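Local coordinates for protein transcription regulator AmtR (Mycobacterium smegmatis, PDB 5E57) that probably binds DNA as a two-subunit transcription regulator of the TetR family, with a part in nitrogen regulation, at residues R122-L127 / L151-V156; V64-E69 / A93-A98; D57-G62 / W101-L106; S133-V138 / R183-D188. One frame throughout, in Å; residues are numbered along the deposited sequence.

Contact 1 (R122-L127 / L151-V156); sequences RRRAEL and LPFRLV
Arg124 meets Phe153 and Arg154 between two helical segments that do not touch through their backbones. Residues 122-127 belong to helix 118-142, and residues 151-156 form the first turns of helix 151-165. Each segment keeps its own backbone bonds, such as Glu126 N to Arg122 O and Leu155 N to Leu151 O. No hydrogen bond crosses between them, and long side chains span the gap. The Arg124 chain leaves with CG anti to the backbone N (chi1 174°) and runs extended to NE, which carries the guanidinium across to the other helix. There Arg124 NH2 lies 3.6 Å from Phe153 CZ, at the edge of the ring and near its plane. The two side chains cross at about a right angle, with guanidinium and ring planes 41° apart. Because the cation sits at the edge rather than over the ring face, this is not a cation-pi stack. These helices lie in the all-helical body of a TetR-type regulator, and helix 151-165 also faces the second subunit. Arg154 bends at chi2, and its NH1 comes 3.7 Å from Arg124 NH2. Phe153 CE2 lies over one face of the Arg154 guanidinium, 3.5 Å above its plane and offset toward the rim. The two like charges are probably offset by acidic partners. Arg124 NE forms a salt bridge with Glu157, and Arg154 NE forms one with Asp150. Arg124 NH1 and Arg154 NH2 form salt bridges with the two carboxylate oxygens of Asp165 of the second subunit.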
loop_
_atom_site.group_PDB
_atom_site.type_symbol
_atom_site.label_atom_id
_atom_site.label_comp_id
_atom_site.label_asym_id
_atom_site.label_seq_id
_atom_site.Cartn_x
_atom_site.Cartn_y
_atom_site.Cartn_z
ATOM N N ARG A 122 -2.790 17.772 0.118
ATOM C CA ARG A 122 -4.213 18.195 -0.040
ATOM C C ARG A 122 -4.782 17.675 -1.348
ATOM O O ARG A 122 -5.908 17.274 -1.432
ATOM C CB ARG A 122 -4.321 19.746 0.063
ATOM N N ARG A 123 -3.992 17.658 -2.396
ATOM C CA ARG A 123 -4.472 17.140 -3.631
ATOM C C ARG A 123 -4.774 15.641 -3.580
ATOM O O ARG A 123 -5.768 15.187 -4.116
ATOM C CB ARG A 123 -3.446 17.313 -4.716
ATOM C CG ARG A 123 -2.909 18.701 -4.882
ATOM C CD ARG A 123 -3.908 19.632 -5.497
ATOM N NE ARG A 123 -4.388 19.228 -6.808
ATOM C CZ ARG A 123 -3.623 18.952 -7.857
ATOM N NH1 ARG A 123 -2.277 18.943 -7.779
ATOM N NH2 ARG A 123 -4.227 18.631 -9.006
ATOM N N ARG A 124 -3.841 14.867 -3.058
ATOM C CA ARG A 124 -4.024 13.464 -2.965
ATOM C C ARG A 124 -5.182 13.199 -2.028
ATOM O O ARG A 124 -5.985 12.301 -2.291
ATOM C CB ARG A 124 -2.721 12.811 -2.463
ATOM C CG ARG A 124 -2.871 11.354 -2.214
ATOM C CD ARG A 124 -1.528 10.551 -2.143
ATOM N NE ARG A 124 -1.860 9.228 -1.588
ATOM C CZ ARG A 124 -2.049 9.032 -0.284
ATOM N NH1 ARG A 124 -1.839 10.035 0.555
ATOM N NH2 ARG A 124 -2.402 7.860 0.205
ATOM N N ALA A 125 -5.284 13.951 -0.914
ATOM C CA ALA A 125 -6.453 13.788 -0.044
ATOM C C ALA A 125 -7.819 14.068 -0.756
ATOM O O ALA A 125 -8.792 13.413 -0.488
ATOM C CB ALA A 125 -6.296 14.592 1.270
ATOM N N GLU A 126 -7.859 15.004 -1.688
ATOM C CA GLU A 126 -9.050 15.243 -2.555
ATOM C C GLU A 126 -9.344 14.064 -3.484
ATOM O O GLU A 126 -10.511 13.723 -3.786
ATOM C CB GLU A 126 -8.806 16.443 -3.488
ATOM C CG GLU A 126 -9.336 17.766 -3.023
ATOM C CD GLU A 126 -8.873 18.930 -3.925
ATOM O OE1 GLU A 126 -8.950 18.846 -5.178
ATOM O OE2 GLU A 126 -8.414 19.940 -3.367
ATOM N N LEU A 127 -8.288 13.417 -3.956
ATOM C CA LEU A 127 -8.507 12.214 -4.761
ATOM C C LEU A 127 -9.150 11.158 -3.911
ATOM O O LEU A 127 -10.180 10.488 -4.308
ATOM C CB LEU A 127 -7.201 11.697 -5.327
ATOM C CG LEU A 127 -7.338 10.519 -6.266
ATOM C CD1 LEU A 127 -8.307 10.769 -7.408
ATOM C CD2 LEU A 127 -5.972 10.113 -6.786
ATOM N N LEU A 151 -11.697 1.537 0.933
ATOM C CA LEU A 151 -10.976 0.415 0.432
ATOM C C LEU A 151 -10.727 0.458 -1.078
ATOM O O LEU A 151 -9.665 0.042 -1.509
ATOM C CB LEU A 151 -11.583 -0.895 0.893
ATOM C CG LEU A 151 -11.646 -1.000 2.435
ATOM C CD1 LEU A 151 -12.231 -2.338 2.772
ATOM C CD2 LEU A 151 -10.297 -0.835 3.115
ATOM N N PRO A 152 -11.604 1.068 -1.869
ATOM C CA PRO A 152 -11.233 1.097 -3.301
ATOM C C PRO A 152 -10.024 1.953 -3.571
ATOM O O PRO A 152 -9.151 1.590 -4.421
ATOM C CB PRO A 152 -12.456 1.722 -3.964
ATOM C CG PRO A 152 -13.559 1.230 -3.133
ATOM C CD PRO A 152 -13.035 1.362 -1.711
ATOM N N PHE A 153 -9.909 3.044 -2.808
ATOM C CA PHE A 153 -8.671 3.875 -2.884
ATOM C C PHE A 153 -7.462 3.063 -2.491
ATOM O O PHE A 153 -6.443 3.096 -3.172
ATOM C CB PHE A 153 -8.806 5.117 -2.020
ATOM C CG PHE A 153 -7.584 5.973 -1.946
ATOM C CD1 PHE A 153 -7.194 6.731 -2.992
ATOM C CD2 PHE A 153 -6.893 6.119 -0.726
ATOM C CE1 PHE A 153 -6.086 7.584 -2.884
ATOM C CE2 PHE A 153 -5.801 6.946 -0.621
ATOM C CZ PHE A 153 -5.394 7.681 -1.703
ATOM N N ARG A 154 -7.556 2.368 -1.411
ATOM C CA ARG A 154 -6.417 1.583 -0.923
ATOM C C ARG A 154 -6.038 0.462 -1.903
ATOM O O ARG A 154 -4.858 0.236 -2.119
ATOM C CB ARG A 154 -6.723 1.017 0.430
ATOM C CG ARG A 154 -7.037 2.046 1.500
ATOM C CD ARG A 154 -5.862 2.963 1.723
ATOM N NE ARG A 154 -6.193 4.118 2.548
ATOM C CZ ARG A 154 -5.415 5.193 2.700
ATOM N NH1 ARG A 154 -4.271 5.305 2.084
ATOM N NH2 ARG A 154 -5.813 6.199 3.443
ATOM N N LEU A 155 -7.020 -0.176 -2.530
ATOM C CA LEU A 155 -6.781 -1.189 -3.579
ATOM C C LEU A 155 -6.085 -0.634 -4.774
ATOM O O LEU A 155 -5.130 -1.231 -5.289
ATOM C CB LEU A 155 -8.064 -1.900 -4.019
ATOM C CG LEU A 155 -8.510 -2.903 -2.983
ATOM C CD1 LEU A 155 -9.979 -3.234 -3.125
ATOM C CD2 LEU A 155 -7.666 -4.150 -3.110
ATOM N N VAL A 156 -6.426 0.586 -5.155
ATOM C CA VAL A 156 -5.714 1.211 -6.282
ATOM C C VAL A 156 -4.274 1.513 -5.975
ATOM O O VAL A 156 -3.344 1.238 -6.821
ATOM C CB VAL A 156 -6.406 2.524 -6.710
ATOM C CG1 VAL A 156 -5.555 3.345 -7.645
ATOM C CG2 VAL A 156 -7.774 2.239 -7.275
#

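Contact 2 (V64-E69 / A93-A98); sequences VDEPLE and ASQLCA
Glu66 and Pro67 face Gln95 where two helices of the all-helical TetR-type body pass each other. Helix 65-75 starts just after Val64, which takes its N-cap position. Gln95 lies near the end of helix 82-98. The closest CA atoms are those of Pro67 and Gln95, 8.2 Å apart, so side chains make the contact. All three residues point their CB atoms at the opposing segment. Glu66 extends beyond CG, while Gln95 is bent at chi2 (-148°). The two chains cross at about a right angle, with the carboxylate and amide planes 47° apart. Pro67 presents the CG and CD side of its ring to the end of Gln95. The Gln95 amide is probably modelled flipped, with O and N exchanged. Tyr91 touches Glu66 and Asp92 touches Pro67; both lie about one turn back on helix 82-98. The Pro67 side is buried, whereas Glu66 reaches the protein surface. An acetate ion, probably from the crystallisation liquor, lies about 4 Å from the Pro67 side chain. As modelled, Glu66 OE1 is 2.7 Å from Gln95 OE1; the corrected amide could place a hydrogen-bond donor there.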
loop_
_atom_site.group_PDB
_atom_site.type_symbol
_atom_site.label_atom_id
_atom_site.label_comp_id
_atom_site.label_asym_id
_atom_site.label_seq_id
_atom_site.Cartn_x
_atom_site.Cartn_y
_atom_site.Cartn_z
ATOM N N VAL A 64 -1.010 12.256 -9.626
ATOM C CA VAL A 64 -2.377 12.452 -9.176
ATOM C C VAL A 64 -3.210 13.412 -9.993
ATOM O O VAL A 64 -4.423 13.367 -9.865
ATOM C CB VAL A 64 -2.500 12.920 -7.675
ATOM C CG1 VAL A 64 -1.774 11.985 -6.759
ATOM C CG2 VAL A 64 -1.978 14.320 -7.501
ATOM N N ASP A 65 -2.611 14.293 -10.757
ATOM C CA ASP A 65 -3.362 15.363 -11.462
ATOM C C ASP A 65 -4.376 14.810 -12.434
ATOM O O ASP A 65 -5.456 15.239 -12.450
ATOM C CB ASP A 65 -2.427 16.310 -12.264
ATOM C CG ASP A 65 -1.642 17.250 -11.377
ATOM O OD1 ASP A 65 -1.993 17.436 -10.206
ATOM O OD2 ASP A 65 -0.656 17.789 -11.850
ATOM N N GLU A 66 -4.002 13.893 -13.292
ATOM C CA GLU A 66 -4.961 13.367 -14.240
ATOM C C GLU A 66 -6.013 12.471 -13.625
ATOM O O GLU A 66 -7.146 12.574 -13.985
ATOM C CB GLU A 66 -4.226 12.678 -15.387
ATOM C CG GLU A 66 -3.468 13.688 -16.224
ATOM C CD GLU A 66 -2.684 13.039 -17.357
ATOM O OE1 GLU A 66 -2.388 11.821 -17.331
ATOM O OE2 GLU A 66 -2.343 13.757 -18.261
ATOM N N PRO A 67 -5.656 11.602 -12.674
ATOM C CA PRO A 67 -6.738 10.880 -12.002
ATOM C C PRO A 67 -7.721 11.822 -11.286
ATOM O O PRO A 67 -8.926 11.555 -11.227
ATOM C CB PRO A 67 -5.999 10.002 -10.987
ATOM C CG PRO A 67 -4.684 9.748 -11.605
ATOM C CD PRO A 67 -4.349 10.985 -12.391
ATOM N N LEU A 68 -7.217 12.929 -10.781
ATOM C CA LEU A 68 -8.070 13.862 -10.094
ATOM C C LEU A 68 -8.960 14.631 -11.068
ATOM O O LEU A 68 -10.100 14.923 -10.728
ATOM C CB LEU A 68 -7.255 14.768 -9.201
ATOM C CG LEU A 68 -7.944 15.599 -8.150
ATOM C CD1 LEU A 68 -8.937 14.809 -7.307
ATOM C CD2 LEU A 68 -6.858 16.196 -7.257
ATOM N N GLU A 69 -8.471 14.935 -12.267
ATOM C CA GLU A 69 -9.318 15.534 -13.283
ATOM C C GLU A 69 -10.474 14.618 -13.582
ATOM O O GLU A 69 -11.642 15.057 -13.554
ATOM C CB GLU A 69 -8.533 15.814 -14.555
ATOM C CG GLU A 69 -7.469 16.885 -14.327
ATOM C CD GLU A 69 -6.436 16.873 -15.467
ATOM O OE1 GLU A 69 -6.420 15.925 -16.290
ATOM O OE2 GLU A 69 -5.615 17.772 -15.556
ATOM N N ALA A 93 -5.438 3.011 -11.543
ATOM C CA ALA A 93 -4.540 1.857 -11.355
ATOM C C ALA A 93 -3.663 1.686 -12.619
ATOM O O ALA A 93 -2.410 1.430 -12.521
ATOM C CB ALA A 93 -5.368 0.631 -11.089
ATOM N N SER A 94 -4.271 1.820 -13.789
ATOM C CA SER A 94 -3.447 1.788 -15.022
ATOM C C SER A 94 -2.327 2.798 -15.053
ATOM O O SER A 94 -1.147 2.459 -15.383
ATOM C CB SER A 94 -4.283 1.976 -16.248
ATOM O OG SER A 94 -5.358 1.043 -16.268
ATOM N N GLN A 95 -2.633 4.057 -14.730
ATOM C CA GLN A 95 -1.562 5.081 -14.719
ATOM C C GLN A 95 -0.419 4.802 -13.701
ATOM O O GLN A 95 0.773 5.013 -14.005
ATOM C CB GLN A 95 -2.159 6.457 -14.434
ATOM C CG GLN A 95 -2.766 7.073 -15.697
ATOM C CD GLN A 95 -2.652 8.595 -15.725
ATOM O OE1 GLN A 95 -2.878 9.247 -16.764
ATOM N NE2 GLN A 95 -2.303 9.173 -14.571
ATOM N N LEU A 96 -0.780 4.335 -12.511
ATOM C CA LEU A 96 0.224 3.907 -11.530
ATOM C C LEU A 96 1.016 2.698 -12.013
ATOM O O LEU A 96 2.182 2.543 -11.651
ATOM C CB LEU A 96 -0.387 3.596 -10.172
ATOM C CG LEU A 96 -1.046 4.755 -9.402
ATOM C CD1 LEU A 96 -1.659 4.300 -8.090
ATOM C CD2 LEU A 96 -0.067 5.879 -9.153
ATOM N N CYS A 97 0.404 1.826 -12.806
ATOM C CA CYS A 97 1.153 0.694 -13.385
ATOM C C CYS A 97 1.995 1.124 -14.555
ATOM O O CYS A 97 2.946 0.432 -14.886
ATOM C CB CYS A 97 0.241 -0.421 -13.872
ATOM S SG CYS A 97 -0.540 -1.249 -12.518
ATOM N N ALA A 98 1.673 2.237 -15.190
ATOM C CA ALA A 98 2.321 2.516 -16.468
ATOM C C ALA A 98 3.574 3.294 -16.260
ATOM O O ALA A 98 4.344 3.480 -17.165
ATOM C CB ALA A 98 1.409 3.281 -17.401
#

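Contact 3 (D57-G62 / W101-L106)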
loop_
_atom_site.group_PDB
_atom_site.type_symbol
_atom_site.label_atom_id
_atom_site.label_comp_id
_atom_site.label_asym_id
_atom_site.label_seq_id
_atom_site.Cartn_x
_atom_site.Cartn_y
_atom_site.Cartn_z
ATOM N N ASP A 57 8.160 17.586 -6.182
ATOM C CA ASP A 57 6.806 18.113 -6.365
ATOM C C ASP A 57 6.256 17.812 -7.736
ATOM O O ASP A 57 5.129 17.328 -7.847
ATOM C CB ASP A 57 6.731 19.605 -6.104
ATOM C CG ASP A 57 5.539 19.969 -5.184
ATOM O OD1 ASP A 57 4.862 19.041 -4.624
ATOM O OD2 ASP A 57 5.301 21.193 -5.044
ATOM N N ALA A 58 7.044 18.052 -8.787
ATOM C CA ALA A 58 6.539 17.776 -10.108
ATOM C C ALA A 58 6.289 16.248 -10.305
ATOM O O ALA A 58 5.299 15.850 -10.854
ATOM C CB ALA A 58 7.478 18.332 -11.124
ATOM N N LEU A 59 7.181 15.397 -9.832
ATOM C CA LEU A 59 6.959 13.961 -9.924
ATOM C C LEU A 59 5.698 13.506 -9.234
ATOM O O LEU A 59 4.923 12.780 -9.832
ATOM C CB LEU A 59 8.156 13.175 -9.381
ATOM C CG LEU A 59 9.449 13.342 -10.155
ATOM C CD1 LEU A 59 10.618 12.812 -9.373
ATOM C CD2 LEU A 59 9.341 12.667 -11.523
ATOM N N LEU A 60 5.476 13.965 -8.002
ATOM C CA LEU A 60 4.280 13.582 -7.254
ATOM C C LEU A 60 2.990 14.059 -7.895
ATOM O O LEU A 60 1.996 13.319 -7.992
ATOM C CB LEU A 60 4.324 14.095 -5.803
ATOM C CG LEU A 60 5.402 13.597 -4.853
ATOM C CD1 LEU A 60 5.450 14.377 -3.535
ATOM C CD2 LEU A 60 5.259 12.108 -4.564
ATOM N N ALA A 61 2.983 15.304 -8.337
ATOM C CA ALA A 61 1.805 15.870 -8.972
ATOM C C ALA A 61 1.431 15.067 -10.257
ATOM O O ALA A 61 0.263 14.851 -10.521
ATOM C CB ALA A 61 2.066 17.348 -9.341
ATOM N N GLY A 62 2.418 14.643 -11.054
ATOM C CA GLY A 62 2.084 13.855 -12.259
ATOM C C GLY A 62 1.465 12.507 -11.897
ATOM O O GLY A 62 0.941 11.858 -12.739
ATOM N N TRP A 101 8.849 4.311 -13.648
ATOM C CA TRP A 101 9.383 4.202 -12.305
ATOM C C TRP A 101 8.240 4.215 -11.289
ATOM O O TRP A 101 7.190 4.768 -11.515
ATOM C CB TRP A 101 10.380 5.345 -12.003
ATOM C CG TRP A 101 11.473 5.441 -13.028
ATOM C CD1 TRP A 101 11.616 6.389 -13.975
ATOM C CD2 TRP A 101 12.538 4.519 -13.214
ATOM N NE1 TRP A 101 12.742 6.167 -14.694
ATOM C CE2 TRP A 101 13.316 4.999 -14.279
ATOM C CE3 TRP A 101 12.920 3.342 -12.563
ATOM C CZ2 TRP A 101 14.467 4.336 -14.747
ATOM C CZ3 TRP A 101 14.070 2.675 -13.005
ATOM C CH2 TRP A 101 14.827 3.166 -14.115
ATOM N N ASN A 102 8.439 3.568 -10.162
ATOM C CA ASN A 102 7.338 3.390 -9.221
ATOM C C ASN A 102 7.183 4.596 -8.284
ATOM O O ASN A 102 7.402 4.495 -7.085
ATOM C CB ASN A 102 7.554 2.065 -8.435
ATOM C CG ASN A 102 6.364 1.681 -7.570
ATOM O OD1 ASN A 102 5.231 2.059 -7.852
ATOM N ND2 ASN A 102 6.620 0.887 -6.529
ATOM N N LEU A 103 6.744 5.732 -8.830
ATOM C CA LEU A 103 6.751 7.030 -8.063
ATOM C C LEU A 103 5.843 7.003 -6.859
ATOM O O LEU A 103 6.089 7.638 -5.888
ATOM C CB LEU A 103 6.349 8.196 -8.946
ATOM C CG LEU A 103 7.297 8.432 -10.140
ATOM C CD1 LEU A 103 6.619 9.327 -11.187
ATOM C CD2 LEU A 103 8.659 8.944 -9.653
ATOM N N GLY A 104 4.796 6.191 -6.879
ATOM C CA GLY A 104 3.910 6.150 -5.730
ATOM C C GLY A 104 4.594 5.616 -4.512
ATOM O O GLY A 104 4.093 5.761 -3.381
ATOM N N ALA A 105 5.728 4.938 -4.724
ATOM C CA ALA A 105 6.500 4.461 -3.629
ATOM C C ALA A 105 7.026 5.630 -2.819
ATOM O O ALA A 105 7.413 5.428 -1.691
ATOM C CB ALA A 105 7.688 3.646 -4.110
ATOM N N LEU A 106 7.036 6.837 -3.379
ATOM C CA LEU A 106 7.579 7.985 -2.606
ATOM C C LEU A 106 6.523 8.616 -1.626
ATOM O O LEU A 106 6.861 9.452 -0.791
ATOM C CB LEU A 106 8.095 9.017 -3.602
ATOM C CG LEU A 106 9.188 8.548 -4.577
ATOM C CD1 LEU A 106 9.372 9.649 -5.610
ATOM C CD2 LEU A 106 10.501 8.194 -3.867
#
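Leu103 has CG anti to its carbonyl carbon (chi1 -61°), and this sends its two methyl groups toward Leu59. Leu59 adopts nearly the same first torsion (chi1 -64°), and the branches meet end to end, CD2 of Leu59 lying 4.2 Å from CD2 of Leu103. The other methyl of Leu103, CD1, comes 4.1 Å from the backbone O of Leu59. Both branches of Leu103 are thus used, one on a side chain and one on the backbone. Leu60 turns its own CD2 to the second leucine of the loop and rests 4.3 Å from Leu106 CB. The side-chain contacts are apolar, and no hydrogen bond crosses the contact. Residues 103-106 begin a 3-10 segment, in which Leu106 N bonds to Leu103 O. This places both leucines on the side that faces the helix. An inverse gamma turn centred on Asn102 leads into it. Helix 52-61 follows the predicted helix-turn-helix, so the contact joins the probable DNA-binding region to the loop between helices 82-98 and 118-142. Around it, Ala18 of helix 9-23 packs on Leu103. Phe120 of helix 118-142 touches Leu60, and Ile160 of helix 151-165 touches Ala105.

Contact 4 (S133-V138 / R183-D188); sequences SLAAAV and RVLGFD
Leu185 and Val138 bury the most surface here, and Ala135 comes next. Leu185 points from the loop after helix 173-183 toward helix 118-142. Its branch straddles the Ala135 methyl: CD1 lies 3.7 Å from Ala135 CB, and CD2 lies 4.1 Å from the same carbon. CD1 also touches Val138, 3.8 Å from its CB. Ala135 and Val138 are three residues apart, so both fall on the same side of their helix, and Leu185 CD1 packs against the two together. Val138 has CG1 anti to the backbone N (chi1 174°), which sets this methyl beside the base of Leu185, 4.1 Å from its CB. The Val138 and Leu185 side chains cross at about a right angle. A Schellman motif closes the preceding helix. Gly186 has the positive phi (95°) that belongs to this motif. A type I turn from Arg183 to Gly186 is part of the same bend, with Gly186 N bonded to Arg183 O. Beyond it, Phe187 makes a looser contact, its CB lying 4.5 Å from Val138 CG1. The Phe187 ring packs edge-to-face with Phe191 of the next helix. Pro152 of helix 151-165 touches both Ala135 and Leu185.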
loop_
_atom_site.group_PDB
_atom_site.type_symbol
_atom_site.label_atom_id
_atom_site.label_comp_id
_atom_site.label_asym_id
_atom_site.label_seq_id
_atom_site.Cartn_x
_atom_site.Cartn_y
_atom_site.Cartn_z
ATOM N N SER A 133 -16.488 9.285 -1.763
ATOM C CA SER A 133 -17.817 9.701 -2.189
ATOM C C SER A 133 -18.395 8.755 -3.182
ATOM O O SER A 133 -19.503 8.345 -2.989
ATOM C CB SER A 133 -17.844 11.100 -2.836
ATOM O OG SER A 133 -17.346 12.052 -1.918
ATOM N N LEU A 134 -17.676 8.440 -4.275
ATOM C CA LEU A 134 -18.201 7.470 -5.236
ATOM C C LEU A 134 -18.463 6.150 -4.571
ATOM O O LEU A 134 -19.542 5.564 -4.744
ATOM C CB LEU A 134 -17.254 7.234 -6.406
ATOM C CG LEU A 134 -17.079 8.438 -7.274
ATOM C CD1 LEU A 134 -15.876 8.234 -8.162
ATOM C CD2 LEU A 134 -18.358 8.676 -8.087
ATOM N N ALA A 135 -17.506 5.670 -3.779
ATOM C CA ALA A 135 -17.691 4.383 -3.113
ATOM C C ALA A 135 -18.846 4.347 -2.076
ATOM O O ALA A 135 -19.531 3.325 -1.908
ATOM C CB ALA A 135 -16.401 3.930 -2.439
ATOM N N ALA A 136 -19.041 5.430 -1.360
ATOM C CA ALA A 136 -20.162 5.490 -0.398
ATOM C C ALA A 136 -21.508 5.411 -1.166
ATOM O O ALA A 136 -22.473 4.824 -0.682
ATOM C CB ALA A 136 -20.092 6.757 0.430
ATOM N N ALA A 137 -21.548 5.939 -2.389
ATOM C CA ALA A 137 -22.773 5.834 -3.199
ATOM C C ALA A 137 -22.942 4.387 -3.753
ATOM O O ALA A 137 -24.075 3.885 -3.895
ATOM C CB ALA A 137 -22.764 6.899 -4.336
ATOM N N VAL A 138 -21.840 3.679 -4.030
ATOM C CA VAL A 138 -21.984 2.308 -4.537
ATOM C C VAL A 138 -22.527 1.446 -3.407
ATOM O O VAL A 138 -23.414 0.578 -3.600
ATOM C CB VAL A 138 -20.662 1.718 -5.070
ATOM C CG1 VAL A 138 -20.850 0.260 -5.426
ATOM C CG2 VAL A 138 -20.133 2.537 -6.249
ATOM N N ARG A 183 -16.231 -5.422 -5.398
ATOM C CA ARG A 183 -16.687 -6.405 -4.412
ATOM C C ARG A 183 -16.626 -6.015 -2.978
ATOM O O ARG A 183 -17.502 -6.431 -2.176
ATOM C CB ARG A 183 -15.995 -7.743 -4.561
ATOM C CG ARG A 183 -16.337 -8.361 -5.856
ATOM C CD ARG A 183 -15.680 -9.705 -5.916
ATOM N NE ARG A 183 -15.846 -10.205 -7.255
ATOM C CZ ARG A 183 -16.803 -11.009 -7.599
ATOM N NH1 ARG A 183 -17.674 -11.467 -6.670
ATOM N NH2 ARG A 183 -16.882 -11.384 -8.889
ATOM N N VAL A 184 -15.653 -5.203 -2.604
ATOM C CA VAL A 184 -15.513 -4.871 -1.181
ATOM C C VAL A 184 -16.623 -3.955 -0.785
ATOM O O VAL A 184 -16.890 -3.798 0.436
ATOM C CB VAL A 184 -14.194 -4.171 -0.747
ATOM C CG1 VAL A 184 -13.066 -5.114 -0.887
ATOM C CG2 VAL A 184 -13.914 -2.904 -1.546
ATOM N N LEU A 185 -17.253 -3.340 -1.779
ATOM C CA LEU A 185 -18.393 -2.464 -1.493
ATOM C C LEU A 185 -19.756 -3.159 -1.557
ATOM O O LEU A 185 -20.756 -2.505 -1.402
ATOM C CB LEU A 185 -18.421 -1.346 -2.495
ATOM C CG LEU A 185 -17.147 -0.546 -2.567
ATOM C CD1 LEU A 185 -17.321 0.508 -3.659
ATOM C CD2 LEU A 185 -16.792 0.067 -1.231
ATOM N N GLY A 186 -19.778 -4.454 -1.852
ATOM C CA GLY A 186 -21.013 -5.243 -1.889
ATOM C C GLY A 186 -21.559 -5.313 -3.283
ATOM O O GLY A 186 -22.629 -5.807 -3.487
ATOM N N PHE A 187 -20.850 -4.808 -4.266
ATOM C CA PHE A 187 -21.350 -4.968 -5.622
ATOM C C PHE A 187 -21.218 -6.436 -6.041
ATOM O O PHE A 187 -20.129 -7.011 -5.952
ATOM C CB PHE A 187 -20.610 -4.038 -6.564
ATOM C CG PHE A 187 -21.077 -4.063 -7.971
ATOM C CD1 PHE A 187 -21.993 -3.139 -8.425
ATOM C CD2 PHE A 187 -20.527 -4.944 -8.867
ATOM C CE1 PHE A 187 -22.388 -3.139 -9.751
ATOM C CE2 PHE A 187 -20.927 -4.954 -10.188
ATOM C CZ PHE A 187 -21.858 -4.052 -10.636
ATOM N N ASP A 188 -22.336 -7.009 -6.499
ATOM C CA ASP A 188 -22.396 -8.375 -7.050
ATOM C C ASP A 188 -23.013 -8.390 -8.461
ATOM O O ASP A 188 -23.477 -9.420 -8.894
ATOM C CB ASP A 188 -23.205 -9.317 -6.114
#

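Contact 3 lies toward the predicted DNA-binding end, and contact 4 lies on the opposite side of the chain's centre, with centres about 28 Å apart. Contacts 1 and 2 fall between them, their centres about 11 Å apart. Along the chain, contact 2 is nested inside the loop closed by contact 3. Contacts 1 and 4 come later and cross, since their segments alternate; both use helix 118-142. Contacts 1 and 2 touch through the Arg123-Asp65 salt bridge, and contacts 1 and 4 through Pro152 packing on Leu185. Contacts 1, 3 and 4 also reach the second subunit, so the packing of the helical body continues into the dimer.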